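Local atomic coordinates of UPF0749 protein MT1873 (Mycobacterium tuberculosis, PDB entry 3GMG), a protein that is of unknown function but belongs to the UPF0749 (DUF881) family and is probably associated with the cell membrane, its crystallised part being the C-terminal DUF881 domain. Residues L24-V28 and G29-A33. Sequence-based numbering, arbitrary orientation.
Sequences LSILV and GAVGA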
# COMPACT_ATOMS: atom_id res chain seq x y z
N LEU A 24 7.16 0.21 -15.21
CA LEU A 24 5.99 0.82 -14.54
C LEU A 24 4.81 -0.15 -14.55
O LEU A 24 4.13 -0.32 -13.53
CB LEU A 24 5.61 2.13 -15.24
CG LEU A 24 4.45 2.97 -14.68
CD1 LEU A 24 4.70 3.42 -13.24
CD2 LEU A 24 4.21 4.18 -15.58
N SER A 25 4.58 -0.78 -15.70
CA SER A 25 3.43 -1.66 -15.86
C SER A 25 3.55 -2.88 -14.97
O SER A 25 2.55 -3.35 -14.41
CB SER A 25 3.26 -2.07 -17.32
OG SER A 25 2.93 -0.93 -18.10
N ILE A 26 4.77 -3.39 -14.80
CA ILE A 26 4.97 -4.50 -13.87
C ILE A 26 4.76 -4.04 -12.43
O ILE A 26 4.06 -4.71 -11.66
CB ILE A 26 6.34 -5.17 -14.03
CG1 ILE A 26 6.41 -5.92 -15.36
CG2 ILE A 26 6.59 -6.15 -12.85
CD1 ILE A 26 7.82 -6.39 -15.70
N LEU A 27 5.36 -2.91 -12.06
CA LEU A 27 5.23 -2.37 -10.70
C LEU A 27 3.77 -2.26 -10.24
O LEU A 27 3.42 -2.64 -9.13
CB LEU A 27 5.87 -0.97 -10.63
CG LEU A 27 5.66 -0.17 -9.34
CD1 LEU A 27 6.42 -0.81 -8.21
CD2 LEU A 27 6.08 1.29 -9.56
N VAL A 28 2.93 -1.71 -11.10
CA VAL A 28 1.57 -1.41 -10.73
C VAL A 28 0.62 -2.58 -10.98
O VAL A 28 -0.57 -2.49 -10.66
CB VAL A 28 1.10 -0.10 -11.42
CG1 VAL A 28 2.15 0.99 -11.21
CG2 VAL A 28 0.84 -0.33 -12.90
N GLY A 29 1.15 -3.69 -11.50
CA GLY A 29 0.35 -4.88 -11.73
C GLY A 29 -0.51 -4.80 -12.98
O GLY A 29 -1.52 -5.52 -13.11
N ALA A 30 -0.11 -3.95 -13.92
CA ALA A 30 -0.85 -3.79 -15.18
C ALA A 30 -0.59 -4.91 -16.19
O ALA A 30 -1.44 -5.18 -17.05
CB ALA A 30 -0.51 -2.44 -15.82
N VAL A 31 0.58 -5.54 -16.10
CA VAL A 31 0.96 -6.62 -17.00
C VAL A 31 1.62 -7.73 -16.19
O VAL A 31 2.02 -7.54 -15.03
CB VAL A 31 1.94 -6.15 -18.07
CG1 VAL A 31 1.30 -5.02 -18.92
CG2 VAL A 31 3.26 -5.69 -17.46
N GLY A 32 1.70 -8.90 -16.81
CA GLY A 32 2.38 -10.03 -16.23
C GLY A 32 3.88 -9.84 -16.10
O GLY A 32 4.47 -8.93 -16.71
N ALA A 33 4.50 -10.70 -15.32
CA ALA A 33 5.93 -10.70 -15.11
C ALA A 33 6.45 -12.12 -15.01
O ALA A 33 5.71 -13.04 -14.67
CB ALA A 33 6.27 -9.95 -13.85
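Ile26 meets Val31 and Ala33 where the chain folds back over the end of helix 20-27. Its CB branches. CG1, anti to the carbonyl carbon (chi1 -69°), touches Val31 CG2 at 3.8 Å, and the two side chains cross at about a right angle. CG1 also packs on the carbonyl oxygen of Gly32. The chain runs on extended (chi2 170°) to CD1, a looser 4.3 Å from Ala33 CB. CG2, anti to the backbone N, lies 3.9 Å from Ala33 CB. Val31 CG2 also lies 3.6 Å from Ser25 CB.

The backbone makes the turn. Gly29 has a positive phi (78°), which suits glycine, and ends the helix in a Schellman motif. Ala30 N gives a 2.8 Å bond to Ser25 O, in the carbonyl plane. Val31 N adds a weak bond to that oxygen. Gly29 N binds Ile26 O at 3.1 Å from above the carbonyl plane. Ser25 OG is hydrogen-bonded to Leu21 O, one turn back. Val28 CG2 rests on Ala30 CB at 3.8 Å.

Gln159 of the second subunit packs on Ile26, and Leu24 of that subunit on Val28. The loop enters strand 33-35, where Ala33 pairs with Val146 of antiparallel strand 143-146.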